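Local coordinates for tudor domain-containing protein 1 (Mus musculus, PDB 4B9W), which helps silence transposable elements during spermatogenesis through the piRNA pathway, its Tudor domains binding Piwi proteins methylated on arginine, at residues C72-S77 / V98-Y103; W82-V87 / L122-Q127. One frame throughout, in Å; residues are numbered along the deposited sequence.

Contact 1: residues C72-S77 / V98-Y103; sequences CCAFFS and VHFVDY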
ATOM      1  N   CYS A  72      16.656  -6.419   5.468  1.00 12.88           N
ATOM      2  CA  CYS A  72      17.823  -6.482   4.597  1.00 12.96           C
ATOM      3  C   CYS A  72      18.450  -5.096   4.491  1.00 12.78           C
ATOM      4  O   CYS A  72      18.002  -4.146   5.163  1.00 12.58           O
ATOM      5  CB  CYS A  72      17.429  -6.988   3.212  1.00 13.13           C
ATOM      6  SG  CYS A  72      16.070  -6.070   2.437  1.00 13.59           S
ATOM      7  N   CYS A  73      19.525  -5.029   3.702  1.00 12.65           N
ATOM      8  CA  CYS A  73      20.148  -3.812   3.229  1.00 12.40           C
ATOM      9  C   CYS A  73      19.746  -3.713   1.782  1.00 12.45           C
ATOM     10  O   CYS A  73      19.864  -4.693   1.041  1.00 12.04           O
ATOM     11  CB  CYS A  73      21.681  -3.907   3.286  1.00 13.03           C
ATOM     12  SG  CYS A  73      22.396  -4.078   4.941  1.00 13.06           S
ATOM     13  N   ALA A  74      19.283  -2.534   1.363  1.00 12.77           N
ATOM     14  CA  ALA A  74      18.833  -2.321  -0.012  1.00 12.35           C
ATOM     15  C   ALA A  74      19.503  -1.074  -0.570  1.00 12.33           C
ATOM     16  O   ALA A  74      19.632  -0.084   0.125  1.00 12.25           O
ATOM     17  CB  ALA A  74      17.309  -2.178  -0.062  1.00 11.83           C
ATOM     18  N   PHE A  75      19.926  -1.135  -1.827  1.00 12.50           N
ATOM     19  CA  PHE A  75      20.556  -0.008  -2.505  1.00 13.13           C
ATOM     20  C   PHE A  75      19.469   0.975  -2.941  1.00 13.05           C
ATOM     21  O   PHE A  75      18.495   0.568  -3.538  1.00 12.56           O
ATOM     22  CB  PHE A  75      21.328  -0.554  -3.721  1.00 13.49           C
ATOM     23  CG  PHE A  75      22.009   0.486  -4.542  1.00 13.82           C
ATOM     24  CD1 PHE A  75      23.207   1.027  -4.132  1.00 14.47           C
ATOM     25  CD2 PHE A  75      21.471   0.903  -5.747  1.00 14.00           C
ATOM     26  CE1 PHE A  75      23.847   1.998  -4.896  1.00 14.60           C
ATOM     27  CE2 PHE A  75      22.108   1.867  -6.518  1.00 14.12           C
ATOM     28  CZ  PHE A  75      23.293   2.411  -6.096  1.00 14.38           C
ATOM     29  N   PHE A  76      19.621   2.252  -2.610  1.00 14.08           N
ATOM     30  CA  PHE A  76      18.661   3.294  -3.011  1.00 15.14           C
ATOM     31  C   PHE A  76      19.256   4.144  -4.142  1.00 16.41           C
ATOM     32  O   PHE A  76      20.212   4.915  -3.942  1.00 15.91           O
ATOM     33  CB  PHE A  76      18.269   4.168  -1.797  1.00 14.98           C
ATOM     34  CG  PHE A  76      17.363   5.319  -2.139  1.00 14.35           C
ATOM     35  CD1 PHE A  76      16.177   5.104  -2.838  1.00 14.23           C
ATOM     36  CD2 PHE A  76      17.699   6.626  -1.793  1.00 14.29           C
ATOM     37  CE1 PHE A  76      15.341   6.156  -3.169  1.00 14.15           C
ATOM     38  CE2 PHE A  76      16.867   7.681  -2.129  1.00 14.13           C
ATOM     39  CZ  PHE A  76      15.686   7.448  -2.823  1.00 14.17           C
ATOM     40  N   SER A  77      18.698   3.980  -5.338  1.00 17.70           N
ATOM     41  CA  SER A  77      19.244   4.603  -6.546  1.00 18.70           C
ATOM     42  C   SER A  77      19.111   6.133  -6.530  1.00 18.79           C
ATOM     43  O   SER A  77      19.884   6.818  -7.187  1.00 18.73           O
ATOM     44  CB  SER A  77      18.538   4.047  -7.779  1.00 19.09           C
ATOM     45  OG  SER A  77      17.154   4.240  -7.592  1.00 20.22           O
ATOM     46  N   VAL A  98      10.986  -2.826  -1.623  1.00  9.32           N
ATOM     47  CA  VAL A  98      11.506  -2.705  -0.287  1.00  9.46           C
ATOM     48  C   VAL A  98      11.045  -1.402   0.348  1.00  9.75           C
ATOM     49  O   VAL A  98      10.971  -0.378  -0.334  1.00 10.29           O
ATOM     50  CB  VAL A  98      13.040  -2.781  -0.285  1.00  9.20           C
ATOM     51  CG1 VAL A  98      13.465  -4.178  -0.689  1.00  8.84           C
ATOM     52  CG2 VAL A  98      13.640  -1.706  -1.203  1.00  9.05           C
ATOM     53  N   HIS A  99      10.711  -1.486   1.635  1.00 10.06           N
ATOM     54  CA  HIS A  99      10.411  -0.351   2.488  1.00 10.64           C
ATOM     55  C   HIS A  99      11.645   0.101   3.196  1.00 10.58           C
ATOM     56  O   HIS A  99      12.182  -0.610   4.046  1.00  9.90           O
ATOM     57  CB  HIS A  99       9.365  -0.737   3.529  1.00 11.53           C
ATOM     58  CG  HIS A  99       8.949   0.413   4.395  1.00 12.62           C
ATOM     59  ND1 HIS A  99       7.908   1.219   4.075  1.00 14.15           N
ATOM     60  CD2 HIS A  99       9.511   0.926   5.550  1.00 12.70           C
ATOM     61  CE1 HIS A  99       7.800   2.183   5.022  1.00 14.45           C
ATOM     62  NE2 HIS A  99       8.792   1.993   5.919  1.00 13.61           N
ATOM     63  N   PHE A 100      12.137   1.286   2.852  1.00 10.72           N
ATOM     64  CA  PHE A 100      13.299   1.842   3.552  1.00 11.05           C
ATOM     65  C   PHE A 100      12.897   2.327   4.954  1.00 11.20           C
ATOM     66  O   PHE A 100      12.253   3.357   5.096  1.00 11.15           O
ATOM     67  CB  PHE A 100      13.940   2.957   2.689  1.00 11.09           C
ATOM     68  CG  PHE A 100      14.673   2.420   1.497  1.00 10.92           C
ATOM     69  CD1 PHE A 100      15.919   1.840   1.656  1.00 11.03           C
ATOM     70  CD2 PHE A 100      14.120   2.468   0.223  1.00 11.00           C
ATOM     71  CE1 PHE A 100      16.607   1.308   0.572  1.00 10.99           C
ATOM     72  CE2 PHE A 100      14.795   1.943  -0.864  1.00 10.84           C
ATOM     73  CZ  PHE A 100      16.045   1.365  -0.690  1.00 11.32           C
ATOM     74  N   VAL A 101      13.276   1.556   5.982  1.00 11.31           N
ATOM     75  CA  VAL A 101      12.697   1.663   7.334  1.00 11.13           C
ATOM     76  C   VAL A 101      13.085   2.914   8.124  1.00 11.21           C
ATOM     77  O   VAL A 101      12.382   3.313   9.059  1.00 10.72           O
ATOM     78  CB  VAL A 101      13.031   0.427   8.203  1.00 11.19           C
ATOM     79  CG1 VAL A 101      12.398  -0.832   7.632  1.00 11.31           C
ATOM     80  CG2 VAL A 101      14.528   0.235   8.355  1.00 11.05           C
ATOM     81  N   ASP A 102      14.196   3.533   7.756  1.00 11.47           N
ATOM     82  CA  ASP A 102      14.609   4.770   8.413  1.00 11.47           C
ATOM     83  C   ASP A 102      14.135   6.048   7.708  1.00 11.52           C
ATOM     84  O   ASP A 102      14.483   7.139   8.158  1.00 11.30           O
ATOM     85  CB  ASP A 102      16.126   4.789   8.547  1.00 11.32           C
ATOM     86  CG  ASP A 102      16.637   3.700   9.468  1.00 10.95           C
ATOM     87  OD1 ASP A 102      16.189   3.628  10.639  1.00 10.83           O
ATOM     88  OD2 ASP A 102      17.528   2.957   9.027  1.00 10.28           O
ATOM     89  N   TYR A 103      13.344   5.923   6.629  1.00 11.78           N
ATOM     90  CA  TYR A 103      12.897   7.107   5.836  1.00 12.07           C
ATOM     91  C   TYR A 103      11.419   7.049   5.413  1.00 12.32           C
ATOM     92  O   TYR A 103      10.757   8.073   5.391  1.00 12.21           O
ATOM     93  CB  TYR A 103      13.816   7.329   4.599  1.00 12.04           C
ATOM     94  CG  TYR A 103      15.285   7.493   4.999  1.00 12.27           C
ATOM     95  CD1 TYR A 103      16.100   6.375   5.156  1.00 12.17           C
ATOM     96  CD2 TYR A 103      15.833   8.749   5.257  1.00 11.94           C
ATOM     97  CE1 TYR A 103      17.415   6.494   5.563  1.00 12.35           C
ATOM     98  CE2 TYR A 103      17.154   8.890   5.633  1.00 12.25           C
ATOM     99  CZ  TYR A 103      17.943   7.743   5.806  1.00 12.69           C
ATOM    100  OH  TYR A 103      19.263   7.834   6.213  1.00 12.88           O
TER

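Contact 2: residues W82-V87 / L122-Q127; sequences WYRALV and LLLPFQ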
ATOM      1  N   TRP A  82      23.534   2.396   0.349  1.00 12.33           N
ATOM      2  CA  TRP A  82      22.752   1.320   0.962  1.00 12.12           C
ATOM      3  C   TRP A  82      22.030   1.765   2.230  1.00 12.08           C
ATOM      4  O   TRP A  82      22.540   2.563   3.015  1.00 11.99           O
ATOM      5  CB  TRP A  82      23.651   0.137   1.211  1.00 12.30           C
ATOM      6  CG  TRP A  82      24.176  -0.443  -0.082  1.00 12.40           C
ATOM      7  CD1 TRP A  82      25.168   0.079  -0.923  1.00 12.46           C
ATOM      8  CD2 TRP A  82      23.729  -1.675  -0.749  1.00 12.73           C
ATOM      9  NE1 TRP A  82      25.356  -0.717  -2.018  1.00 12.57           N
ATOM     10  CE2 TRP A  82      24.530  -1.787  -1.981  1.00 12.81           C
ATOM     11  CE3 TRP A  82      22.766  -2.637  -0.476  1.00 12.65           C
ATOM     12  CZ2 TRP A  82      24.379  -2.849  -2.857  1.00 12.74           C
ATOM     13  CZ3 TRP A  82      22.625  -3.708  -1.370  1.00 12.89           C
ATOM     14  CH2 TRP A  82      23.421  -3.815  -2.522  1.00 12.94           C
ATOM     15  N   TYR A  83      20.808   1.286   2.434  1.00 11.13           N
ATOM     16  CA  TYR A  83      20.110   1.577   3.675  1.00 10.91           C
ATOM     17  C   TYR A  83      19.383   0.341   4.186  1.00 10.54           C
ATOM     18  O   TYR A  83      19.251  -0.652   3.478  1.00 10.16           O
ATOM     19  CB  TYR A  83      19.107   2.710   3.462  1.00 11.33           C
ATOM     20  CG  TYR A  83      19.750   4.016   3.053  1.00 11.64           C
ATOM     21  CD1 TYR A  83      20.256   4.878   4.006  1.00 11.69           C
ATOM     22  CD2 TYR A  83      19.863   4.371   1.704  1.00 12.08           C
ATOM     23  CE1 TYR A  83      20.859   6.066   3.652  1.00 12.26           C
ATOM     24  CE2 TYR A  83      20.458   5.571   1.330  1.00 12.44           C
ATOM     25  CZ  TYR A  83      20.946   6.417   2.314  1.00 12.43           C
ATOM     26  OH  TYR A  83      21.546   7.608   1.980  1.00 12.93           O
ATOM     27  N   ARG A  84      18.898   0.435   5.418  1.00 10.52           N
ATOM     28  CA  ARG A  84      18.096  -0.614   6.023  1.00 10.80           C
ATOM     29  C   ARG A  84      16.731  -0.665   5.360  1.00 10.53           C
ATOM     30  O   ARG A  84      16.181   0.367   4.975  1.00 10.42           O
ATOM     31  CB  ARG A  84      17.947  -0.379   7.515  1.00 11.14           C
ATOM     32  CG  ARG A  84      19.284  -0.361   8.260  1.00 11.28           C
ATOM     33  CD  ARG A  84      19.095  -0.519   9.741  1.00 11.56           C
ATOM     34  NE  ARG A  84      18.473   0.649  10.373  1.00 11.80           N
ATOM     35  CZ  ARG A  84      18.175   0.719  11.665  1.00 11.89           C
ATOM     36  NH1 ARG A  84      18.429  -0.308  12.466  1.00 11.83           N
ATOM     37  NH2 ARG A  84      17.598   1.811  12.164  1.00 12.01           N
ATOM     38  N   ALA A  85      16.206  -1.874   5.208  1.00 10.31           N
ATOM     39  CA  ALA A  85      14.943  -2.065   4.532  1.00 10.02           C
ATOM     40  C   ALA A  85      14.252  -3.358   4.992  1.00 10.34           C
ATOM     41  O   ALA A  85      14.879  -4.236   5.588  1.00  9.49           O
ATOM     42  CB  ALA A  85      15.181  -2.087   3.037  1.00  9.90           C
ATOM     43  N   LEU A  86      12.934  -3.419   4.748  1.00 10.92           N
ATOM     44  CA  LEU A  86      12.123  -4.608   4.877  1.00 11.37           C
ATOM     45  C   LEU A  86      11.532  -4.953   3.510  1.00 11.88           C
ATOM     46  O   LEU A  86      11.068  -4.068   2.765  1.00 11.59           O
ATOM     47  CB  LEU A  86      10.968  -4.392   5.881  1.00 11.84           C
ATOM     48  CG  LEU A  86      11.243  -4.352   7.379  1.00 11.68           C
ATOM     49  CD1 LEU A  86      10.010  -3.804   8.118  1.00 11.72           C
ATOM     50  CD2 LEU A  86      11.647  -5.725   7.932  1.00 11.78           C
ATOM     51  N   VAL A  87      11.527  -6.247   3.188  1.00 12.13           N
ATOM     52  CA  VAL A  87      10.874  -6.730   1.982  1.00 12.36           C
ATOM     53  C   VAL A  87       9.354  -6.500   2.096  1.00 13.11           C
ATOM     54  O   VAL A  87       8.689  -7.006   3.012  1.00 13.29           O
ATOM     55  CB  VAL A  87      11.215  -8.214   1.736  1.00 12.21           C
ATOM     56  CG1 VAL A  87      10.427  -8.785   0.562  1.00 12.40           C
ATOM     57  CG2 VAL A  87      12.714  -8.370   1.509  1.00 11.62           C
ATOM     58  N   LEU A 122      20.862  -3.816  13.504  1.00 18.09           N
ATOM     59  CA  LEU A 122      19.441  -3.732  13.843  1.00 17.72           C
ATOM     60  C   LEU A 122      19.234  -3.278  15.287  1.00 17.72           C
ATOM     61  O   LEU A 122      18.119  -3.305  15.794  1.00 17.42           O
ATOM     62  CB  LEU A 122      18.753  -5.080  13.628  1.00 17.34           C
ATOM     63  CG  LEU A 122      18.595  -5.636  12.210  1.00 16.93           C
ATOM     64  CD1 LEU A 122      18.029  -7.044  12.305  1.00 16.67           C
ATOM     65  CD2 LEU A 122      17.690  -4.755  11.353  1.00 16.75           C
ATOM     66  N   LEU A 123      20.300  -2.842  15.944  1.00 18.11           N
ATOM     67  CA  LEU A 123      20.189  -2.332  17.324  1.00 18.28           C
ATOM     68  C   LEU A 123      19.495  -0.959  17.396  1.00 17.41           C
ATOM     69  O   LEU A 123      18.649  -0.735  18.261  1.00 18.76           O
ATOM     70  CB  LEU A 123      21.577  -2.254  17.962  1.00 19.14           C
ATOM     71  CG  LEU A 123      22.263  -3.618  18.067  1.00 19.97           C
ATOM     72  CD1 LEU A 123      23.686  -3.476  18.605  1.00 20.66           C
ATOM     73  CD2 LEU A 123      21.429  -4.533  18.951  1.00 21.02           C
ATOM     74  N   LEU A 124      19.864  -0.049  16.504  1.00 15.31           N
ATOM     75  CA  LEU A 124      19.230   1.254  16.426  1.00 14.58           C
ATOM     76  C   LEU A 124      17.761   1.065  16.002  1.00 14.10           C
ATOM     77  O   LEU A 124      17.472   0.356  15.046  1.00 14.08           O
ATOM     78  CB  LEU A 124      19.968   2.126  15.421  1.00 14.33           C
ATOM     79  CG  LEU A 124      19.548   3.581  15.292  1.00 14.35           C
ATOM     80  CD1 LEU A 124      20.009   4.407  16.499  1.00 14.22           C
ATOM     81  CD2 LEU A 124      20.098   4.129  13.985  1.00 13.74           C
ATOM     82  N   PRO A 125      16.818   1.658  16.744  1.00 13.87           N
ATOM     83  CA  PRO A 125      15.414   1.516  16.321  1.00 13.39           C
ATOM     84  C   PRO A 125      15.216   2.075  14.926  1.00 12.80           C
ATOM     85  O   PRO A 125      15.907   3.020  14.542  1.00 12.52           O
ATOM     86  CB  PRO A 125      14.632   2.352  17.359  1.00 13.42           C
ATOM     87  CG  PRO A 125      15.545   2.430  18.543  1.00 13.86           C
ATOM     88  CD  PRO A 125      16.954   2.357  18.031  1.00 13.56           C
ATOM     89  N   PHE A 126      14.265   1.511  14.182  1.00 12.73           N
ATOM     90  CA  PHE A 126      13.891   2.067  12.890  1.00 12.63           C
ATOM     91  C   PHE A 126      13.347   3.486  13.045  1.00 12.65           C
ATOM     92  O   PHE A 126      12.521   3.762  13.917  1.00 12.49           O
ATOM     93  CB  PHE A 126      12.903   1.152  12.141  1.00 12.58           C
ATOM     94  CG  PHE A 126      13.467  -0.207  11.752  1.00 12.24           C
ATOM     95  CD1 PHE A 126      14.818  -0.535  11.916  1.00 11.93           C
ATOM     96  CD2 PHE A 126      12.624  -1.177  11.193  1.00 12.19           C
ATOM     97  CE1 PHE A 126      15.295  -1.784  11.547  1.00 11.72           C
ATOM     98  CE2 PHE A 126      13.111  -2.432  10.823  1.00 11.74           C
ATOM     99  CZ  PHE A 126      14.439  -2.736  11.009  1.00 11.58           C
ATOM    100  N   GLN A 127      13.829   4.383  12.182  1.00 13.29           N
ATOM    101  CA  GLN A 127      13.704   5.842  12.408  1.00 13.41           C
ATOM    102  C   GLN A 127      12.657   6.536  11.550  1.00 13.69           C
ATOM    103  O   GLN A 127      12.321   7.670  11.827  1.00 14.82           O
ATOM    104  CB  GLN A 127      15.040   6.534  12.158  1.00 13.20           C
ATOM    105  CG  GLN A 127      16.135   6.210  13.144  1.00 13.10           C
ATOM    106  CD  GLN A 127      15.839   6.671  14.555  1.00 13.43           C
ATOM    107  OE1 GLN A 127      15.340   7.773  14.765  1.00 13.65           O
ATOM    108  NE2 GLN A 127      16.161   5.826  15.542  1.00 13.00           N
TER

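Contact 1: residues C72-S77 / V98-Y103
Strands 72-76 and 98-100 meet nearly at right angles, at 86°, with 8.5 Å between their axes, and the side chains of Ala74, Phe76, Val98 and Phe100 fill the gap between them. The two belong to the strongly curled, SH3-like antiparallel barrel of the Tudor domain, where strand 81-90 runs between them and pairs with both. No hydrogen bond crosses here; the contact is apolar. Ala74 CB rests 3.9 Å from Val98 CG2 and 3.6 Å from Phe100 CE1. Phe100 turns the CE1-CZ edge of its ring to strand 72-76, with Ala74 O and Phe75 O near the ring plane. Phe76, whose chi1 of 176° sets CG opposite the backbone N, carries its ring over Phe100 and turns an edge to that ring's face, a T-shaped pair with centroids 5.5 Å apart and planes at 64°. Phe100 and Tyr103, together with Tyr83, also pack on a modified side chain of the bound peptide, consistent with the aromatic cage by which Tudor domains hold methylarginine, while Phe76 touches the peptide backbone. The root of the Phe76 side chain also makes contact, its CB 3.7 Å from Phe100 CZ.

Contact 2: residues W82-V87 / L122-Q127
Arg84 reaches from strand 81-90 to the loop 122-127 and grips Leu124 O end-on with both terminal nitrogens. The bond from Arg84 NH1 is the shorter and straighter, 2.8 Å to Leu124 O with an N-H...O angle of 161°; Arg84 NH2 reaches the same oxygen at 3.2 Å from well above the carbonyl plane. Both approach from one face of that carbonyl, and the oxygen lies almost exactly in the guanidinium plane. A weak bond from Arg84 NH2 to Pro125 O, also 3.2 Å, brings in the next peptide. Phe126 comes over one face of the guanidinium, its CD1 3.6 Å from Arg84 CZ, but the two planes stand 82° apart, and it is the ring's edge that meets the cation. Leu86 CD1 touches another part of that edge, 4.3 Å from Phe126 CE2. A bend at chi3 (-70°) turns the otherwise extended arginine chain into this position. In fold terms, the contact ties the central strand of the Tudor barrel to the irregular linker leading to strand 129-133 of the neighbouring sheet in this extended Tudor domain. Farther out, Asp102 forms a salt bridge with Arg84 NH2 and accepts from Gln127 N, while Phe121 O takes a bond from Arg84 NH1. A methionine in place of Arg84 would probably leave Leu124 O without either of these donors and Asp102 without its cationic mate. Trp8 stacks on Phe126 and Trp10 meets it edge-to-face; within the loop, Gln127 NE2 donates to Pro125 O at 3.0 Å.

Strand 81-90 joins the two contacts, pairing with both strands of contact 1 and supplying Arg84 to contact 2. Contact 1 lies within the barrel: mostly buried, apolar and aromatic, it reaches the peptide-binding site at one end, where Tyr83 of strand 81-90 joins it. Contact 2 is only partly buried and sits where the barrel meets the linker, and there a charged group bonded to backbone carbonyls does most of the work. Their centres are 7 Å apart, and the turn after strand 96-100 spans the distance through the charge of Asp102 and the packing of Val101 CB on Phe126 CD2. Residues 98-103 therefore serve the aromatic core and the polar junction alike.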